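Local coordinates for Lmo0794 protein (Listeria monocytogenes, PDB 3EW7), which is of unknown function but has a Rossmann-type NAD(P)-binding fold and is probably an NAD(P)-dependent oxidoreductase or epimerase/dehydratase-like protein, at residues Leu17-Ala20 and Lys21-His25; Val194-Glu197 and Ile198-Asn202. The protein carries 3 engineered substitutions. All coordinates share one frame; numbering follows the deposited sequence.

Contact 1: residues Leu17-Ala20 and Lys21-His25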
ATOM      1  N   LEU A  17      -3.699   7.513  -3.797  1.00 46.91           N
ATOM      2  CA  LEU A  17      -3.866   7.518  -5.236  1.00 47.97           C
ATOM      3  C   LEU A  17      -3.991   8.931  -5.758  1.00 47.82           C
ATOM      4  O   LEU A  17      -3.294   9.297  -6.706  1.00 48.42           O
ATOM      5  CB  LEU A  17      -5.089   6.693  -5.644  1.00 49.59           C
ATOM      6  CG  LEU A  17      -5.394   6.713  -7.147  1.00 50.43           C
ATOM      7  CD1 LEU A  17      -5.888   5.356  -7.635  1.00 47.23           C
ATOM      8  CD2 LEU A  17      -6.413   7.817  -7.424  1.00 51.99           C
ATOM      9  N   GLU A  18      -4.876   9.726  -5.157  1.00 48.41           N
ATOM     10  CA  GLU A  18      -5.051  11.118  -5.593  1.00 51.02           C
ATOM     11  C   GLU A  18      -3.718  11.855  -5.598  1.00 49.96           C
ATOM     12  O   GLU A  18      -3.292  12.369  -6.629  1.00 48.46           O
ATOM     13  CB  GLU A  18      -6.042  11.869  -4.685  1.00 53.70           C
ATOM     14  CG  GLU A  18      -7.517  11.620  -5.005  1.00 58.87           C
ATOM     15  CD  GLU A  18      -7.839  11.810  -6.488  1.00 62.60           C
ATOM     16  OE1 GLU A  18      -7.483  12.874  -7.053  1.00 64.78           O
ATOM     17  OE2 GLU A  18      -8.452  10.892  -7.086  1.00 65.18           O
ATOM     18  N   GLU A  19      -3.078  11.891  -4.430  1.00 50.83           N
ATOM     19  CA  GLU A  19      -1.778  12.535  -4.230  1.00 51.26           C
ATOM     20  C   GLU A  19      -0.790  12.080  -5.300  1.00 51.08           C
ATOM     21  O   GLU A  19      -0.030  12.885  -5.844  1.00 51.83           O
ATOM     22  CB  GLU A  19      -1.234  12.178  -2.839  1.00 50.85           C
ATOM     23  CG  GLU A  19       0.072  12.856  -2.462  1.00 51.58           C
ATOM     24  CD  GLU A  19      -0.057  14.364  -2.400  1.00 53.33           C
ATOM     25  OE1 GLU A  19      -1.127  14.837  -1.970  1.00 55.25           O
ATOM     26  OE2 GLU A  19       0.904  15.071  -2.765  1.00 53.76           O
ATOM     27  N   ALA A  20      -0.799  10.787  -5.597  1.00 49.80           N
ATOM     28  CA  ALA A  20       0.098  10.261  -6.605  1.00 51.31           C
ATOM     29  C   ALA A  20      -0.224  10.844  -7.985  1.00 52.26           C
ATOM     30  O   ALA A  20       0.650  11.407  -8.656  1.00 52.10           O
ATOM     31  CB  ALA A  20       0.007   8.751  -6.630  1.00 51.44           C
ATOM     32  N   LYS A  21      -1.481  10.707  -8.395  1.00 52.72           N
ATOM     33  CA  LYS A  21      -1.941  11.219  -9.683  1.00 53.40           C
ATOM     34  C   LYS A  21      -1.619  12.704  -9.804  1.00 51.85           C
ATOM     35  O   LYS A  21      -1.123  13.168 -10.837  1.00 52.43           O
ATOM     36  CB  LYS A  21      -3.456  11.018  -9.797  1.00 56.94           C
ATOM     37  CG  LYS A  21      -4.095  11.529 -11.088  1.00 62.20           C
ATOM     38  CD  LYS A  21      -5.532  12.014 -10.820  1.00 67.58           C
ATOM     39  CE  LYS A  21      -6.281  12.432 -12.094  1.00 69.25           C
ATOM     40  NZ  LYS A  21      -7.172  11.344 -12.624  1.00 70.78           N
ATOM     41  N   ASN A  22      -1.904  13.442  -8.735  1.00 49.16           N
ATOM     42  CA  ASN A  22      -1.678  14.877  -8.702  1.00 46.53           C
ATOM     43  C   ASN A  22      -0.210  15.224  -8.808  1.00 46.69           C
ATOM     44  O   ASN A  22       0.135  16.290  -9.316  1.00 46.59           O
ATOM     45  CB  ASN A  22      -2.272  15.495  -7.431  1.00 45.26           C
ATOM     46  CG  ASN A  22      -3.788  15.415  -7.397  1.00 46.75           C
ATOM     47  OD1 ASN A  22      -4.452  15.483  -8.437  1.00 47.19           O
ATOM     48  ND2 ASN A  22      -4.345  15.284  -6.202  1.00 45.40           N
ATOM     49  N   ARG A  23       0.666  14.350  -8.322  1.00 46.73           N
ATOM     50  CA  ARG A  23       2.086  14.643  -8.428  1.00 45.72           C
ATOM     51  C   ARG A  23       2.619  14.243  -9.805  1.00 46.90           C
ATOM     52  O   ARG A  23       3.827  14.246 -10.044  1.00 47.08           O
ATOM     53  CB  ARG A  23       2.861  13.995  -7.277  1.00 42.68           C
ATOM     54  CG  ARG A  23       3.108  14.995  -6.172  1.00 42.37           C
ATOM     55  CD  ARG A  23       2.946  14.460  -4.770  1.00 43.30           C
ATOM     56  NE  ARG A  23       4.236  14.222  -4.131  1.00 45.86           N
ATOM     57  CZ  ARG A  23       4.494  14.423  -2.840  1.00 45.37           C
ATOM     58  NH1 ARG A  23       3.553  14.878  -2.020  1.00 43.82           N
ATOM     59  NH2 ARG A  23       5.699  14.145  -2.366  1.00 45.98           N
ATOM     60  N   GLY A  24       1.692  13.913 -10.706  1.00 47.43           N
ATOM     61  CA  GLY A  24       2.039  13.583 -12.076  1.00 48.47           C
ATOM     62  C   GLY A  24       2.439  12.176 -12.455  1.00 50.82           C
ATOM     63  O   GLY A  24       3.020  11.977 -13.528  1.00 49.91           O
ATOM     64  N   HIS A  25       2.119  11.194 -11.614  1.00 52.89           N
ATOM     65  CA  HIS A  25       2.487   9.804 -11.895  1.00 54.04           C
ATOM     66  C   HIS A  25       1.425   8.975 -12.609  1.00 55.28           C
ATOM     67  O   HIS A  25       0.243   9.312 -12.557  1.00 57.40           O
ATOM     68  CB  HIS A  25       2.852   9.096 -10.596  1.00 52.07           C
ATOM     69  CG  HIS A  25       4.045   9.675  -9.918  1.00 51.48           C
ATOM     70  ND1 HIS A  25       3.952  10.545  -8.856  1.00 49.97           N
ATOM     71  CD2 HIS A  25       5.365   9.530 -10.174  1.00 50.27           C
ATOM     72  CE1 HIS A  25       5.165  10.910  -8.484  1.00 50.04           C
ATOM     73  NE2 HIS A  25       6.041  10.306  -9.268  1.00 50.35           N
TER
HETATM   74  O   HOH W   1      -7.463  15.138  -5.904  1.00 39.78           O
HETATM   75  O   HOH W   2      -3.326  16.462  -3.555  1.00 60.56           O
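Glu19 and Arg23, one turn apart at the C-terminal end of helix 11-22, are joined by a salt bridge in which Glu19 OE2 meets Arg23 NH1 at 2.8 Å. The glutamate sends CG anti to its backbone N (chi1 -176°) and then bends at chi2, which swings the carboxylate along the helix to the arginine. Carboxylate and guanidinium planes stand nearly perpendicular, 85° apart: OE2 lies at the guanidinium edge, close to its plane, whereas NH1 reaches OE2 from above the carboxylate plane. Arg23, bent at chi2 and chi3, folds back over this turn, and its NH2 makes further salt bridges to Asp196 and Glu199 of helix 187-199.

Asn22 has CG beside its backbone N, which lays the amide back along the helix toward Glu18. Its plane is turned 61° from the Glu18 carboxylate, and Asn22 ND2 stays 4.0 Å from Glu18 OE1. One water bridges these two atoms, and a second links the same ND2, at 3.1 Å, to Glu19 OE1, so one amide nitrogen is linked through two waters to two carboxylates.

The carbonyl O of Ala20, in the last turn of the helix, receives weak bonds from Arg23 N, from His25 N at 3.3 Å and from His25 ND1 at 3.4 Å, the oxygen lying at the edge of the imidazole, in its plane. Gly24, at a positive phi, turns the chain so that His25 comes back to the helix end. This turn leads into strand 26-31 and so belongs to the first beta-alpha-beta unit of the Rossmann fold. Three carboxylates, of Glu19, Asp196 and Glu199, surround one guanidinium, whose positive charge probably offsets their mutual repulsion and ties this helix end to helix 187-199.

Contact 2: residues Val194-Glu197 and Ile198-Asn202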
ATOM      1  N   VAL A 194       3.608   9.491   2.396  1.00 44.13           N
ATOM      2  CA  VAL A 194       3.755   8.273   1.600  1.00 43.91           C
ATOM      3  C   VAL A 194       4.407   8.581   0.253  1.00 44.94           C
ATOM      4  O   VAL A 194       5.419   7.980  -0.111  1.00 45.10           O
ATOM      5  CB  VAL A 194       2.378   7.561   1.373  1.00 43.35           C
ATOM      6  CG1 VAL A 194       2.490   6.524   0.267  1.00 40.00           C
ATOM      7  CG2 VAL A 194       1.934   6.863   2.655  1.00 41.76           C
ATOM      8  N   LEU A 195       3.868   9.535  -0.489  1.00 44.79           N
ATOM      9  CA  LEU A 195       4.441   9.888  -1.767  1.00 45.91           C
ATOM     10  C   LEU A 195       5.818  10.555  -1.685  1.00 47.69           C
ATOM     11  O   LEU A 195       6.563  10.543  -2.666  1.00 48.97           O
ATOM     12  CB  LEU A 195       3.471  10.751  -2.554  1.00 44.82           C
ATOM     13  CG  LEU A 195       2.784   9.804  -3.527  1.00 46.09           C
ATOM     14  CD1 LEU A 195       1.416   9.419  -3.010  1.00 46.17           C
ATOM     15  CD2 LEU A 195       2.701  10.468  -4.879  1.00 49.10           C
ATOM     16  N   ASP A 196       6.159  11.134  -0.536  1.00 49.10           N
ATOM     17  CA  ASP A 196       7.472  11.743  -0.368  1.00 50.34           C
ATOM     18  C   ASP A 196       8.504  10.613  -0.360  1.00 49.30           C
ATOM     19  O   ASP A 196       9.509  10.666  -1.075  1.00 46.39           O
ATOM     20  CB  ASP A 196       7.567  12.518   0.955  1.00 53.95           C
ATOM     21  CG  ASP A 196       7.004  13.921   0.850  1.00 57.74           C
ATOM     22  OD1 ASP A 196       6.969  14.453  -0.285  1.00 58.52           O
ATOM     23  OD2 ASP A 196       6.606  14.494   1.894  1.00 59.41           O
ATOM     24  N   GLU A 197       8.214   9.599   0.456  1.00 48.84           N
ATOM     25  CA  GLU A 197       9.052   8.434   0.614  1.00 49.09           C
ATOM     26  C   GLU A 197       9.234   7.683  -0.745  1.00 50.38           C
ATOM     27  O   GLU A 197      10.281   7.071  -0.967  1.00 48.96           O
ATOM     28  CB  GLU A 197       8.459   7.489   1.670  1.00 46.86           C
ATOM     29  CG  GLU A 197       9.295   6.262   1.916  1.00 47.30           C
ATOM     30  CD  GLU A 197      10.745   6.611   2.195  1.00 49.85           C
ATOM     31  OE1 GLU A 197      11.012   7.732   2.690  1.00 51.72           O
ATOM     32  OE2 GLU A 197      11.616   5.757   1.933  1.00 50.43           O
ATOM     33  N   ILE A 198       8.248   7.776  -1.650  1.00 51.94           N
ATOM     34  CA  ILE A 198       8.288   7.120  -2.951  1.00 52.35           C
ATOM     35  C   ILE A 198       9.217   7.872  -3.926  1.00 51.29           C
ATOM     36  O   ILE A 198       9.994   7.261  -4.703  1.00 51.10           O
ATOM     37  CB  ILE A 198       6.889   7.056  -3.539  1.00 54.55           C
ATOM     38  CG1 ILE A 198       6.044   6.022  -2.810  1.00 55.03           C
ATOM     39  CG2 ILE A 198       6.952   6.757  -5.004  1.00 55.68           C
ATOM     40  CD1 ILE A 198       4.630   5.871  -3.316  1.00 54.56           C
ATOM     41  N   GLU A 199       9.157   9.199  -3.873  1.00 51.11           N
ATOM     42  CA  GLU A 199       9.973  10.072  -4.722  1.00 51.99           C
ATOM     43  C   GLU A 199      11.415  10.278  -4.187  1.00 51.66           C
ATOM     44  O   GLU A 199      12.397  10.392  -4.944  1.00 52.19           O
ATOM     45  CB  GLU A 199       9.230  11.418  -4.840  1.00 52.08           C
ATOM     46  CG  GLU A 199       7.809  11.381  -5.470  1.00 51.17           C
ATOM     47  CD  GLU A 199       7.182  12.776  -5.692  1.00 51.51           C
ATOM     48  OE1 GLU A 199       7.290  13.665  -4.823  1.00 49.56           O
ATOM     49  OE2 GLU A 199       6.530  12.985  -6.730  1.00 52.31           O
ATOM     50  N   ARG A 200      11.529  10.302  -2.867  1.00 51.54           N
ATOM     51  CA  ARG A 200      12.821  10.479  -2.237  1.00 51.87           C
ATOM     52  C   ARG A 200      13.020   9.501  -1.093  1.00 51.17           C
ATOM     53  O   ARG A 200      12.993   9.865   0.083  1.00 50.66           O
ATOM     54  CB  ARG A 200      12.969  11.923  -1.758  1.00 53.97           C
ATOM     55  CG  ARG A 200      13.143  12.951  -2.879  1.00 56.08           C
ATOM     56  CD  ARG A 200      12.678  14.348  -2.463  1.00 57.78           C
ATOM     57  NE  ARG A 200      11.555  14.782  -3.295  1.00 59.89           N
ATOM     58  CZ  ARG A 200      10.274  14.727  -2.935  1.00 59.74           C
ATOM     59  NH1 ARG A 200       9.926  14.262  -1.741  1.00 58.27           N
ATOM     60  NH2 ARG A 200       9.338  15.135  -3.782  1.00 59.10           N
ATOM     61  N   PRO A 201      13.294   8.214  -1.455  1.00 50.92           N
ATOM     62  CA  PRO A 201      13.518   7.119  -0.510  1.00 50.38           C
ATOM     63  C   PRO A 201      14.460   7.443   0.644  1.00 51.07           C
ATOM     64  O   PRO A 201      15.577   7.925   0.441  1.00 50.20           O
ATOM     65  CB  PRO A 201      14.083   6.019  -1.394  1.00 49.75           C
ATOM     66  CG  PRO A 201      13.440   6.280  -2.701  1.00 49.56           C
ATOM     67  CD  PRO A 201      13.565   7.764  -2.831  1.00 50.12           C
ATOM     68  N   ASN A 202      14.004   7.169   1.856  1.00 52.38           N
ATOM     69  CA  ASN A 202      14.814   7.399   3.045  1.00 54.73           C
ATOM     70  C   ASN A 202      14.668   6.201   3.950  1.00 53.67           C
ATOM     71  O   ASN A 202      15.341   6.088   4.973  1.00 53.65           O
ATOM     72  CB  ASN A 202      14.352   8.650   3.798  1.00 58.54           C
ATOM     73  CG  ASN A 202      15.276   9.838   3.586  1.00 63.80           C
ATOM     74  OD1 ASN A 202      15.322  10.745   4.419  1.00 68.56           O
ATOM     75  ND2 ASN A 202      16.008   9.848   2.467  1.00 66.81           N
TER
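The C-terminal turn of helix 187-199, which packs beside helix 11-22 in this Rossmann-type fold, ends in a salt-bridge network of Asp196, Glu199 and Arg200. Arg200 NH1 approaches Asp196 OD1 at 3.3 Å, a weak bond, with carboxylate and guanidinium planes 63° apart. On its other terminal nitrogen, NH2, Arg200 meets Glu199 OE1 more closely, at 2.7 Å. A bend at chi3 (-117°) curls the arginine back toward the helix, and Glu199 CB sits against one guanidinium face, offset toward the rim. Arg23 NH2, from the neighbouring helix end, binds the same two oxygens, Asp196 OD1 and Glu199 OE1.

The inner side is apolar. Ile198 CD1 lies 4.2 Å from Val194 CG1 and 4.3 Å from Leu195 CG; the isoleucine also packs on Val64 and Val66 of strand 64-67, while Leu195 packs on Glu19 and Ala20 of helix 11-22.

Beyond the helix, Arg200 N still bonds to Asp196 O at 2.7 Å, and Pro201 follows in the outgoing loop, its CA-H directed at Glu197 O. Glu197 holds that loop by its side chain: with CG anti to the backbone N and a bend at chi2, the carboxylate turns toward the chain beyond Pro201. Three donors, Arg97 NH2, His203 N and Asn202 N, grip OE2. Within the segments, Asn202 N reaches this same Glu197 OE2 on its syn side, at 2.8 Å and 18° out of the carboxylate plane.

Contacts 1 and 2 are the C-terminal ends of two adjacent helices, 11-22 and 187-199, with centres about 13 Å apart. Arg23 of contact 1 bridges them: its NH2 lies 2.5 Å from Asp196 OD1 and 3.0 Å from Glu199 OE1. Since Arg200 also pairs with both acids, weakly with Asp196, and Glu19 holds Arg23 from within contact 1, the two helix ends share one extended ionic network. Leu195 CD2 packs against Ala20 CA, adding an apolar contact between the helices. His25 also touches Glu199, bringing the turn before strand 26-31 against the other helix. Together the contacts join the first beta-alpha-beta unit to helix 187-199, which precedes strand 207-209.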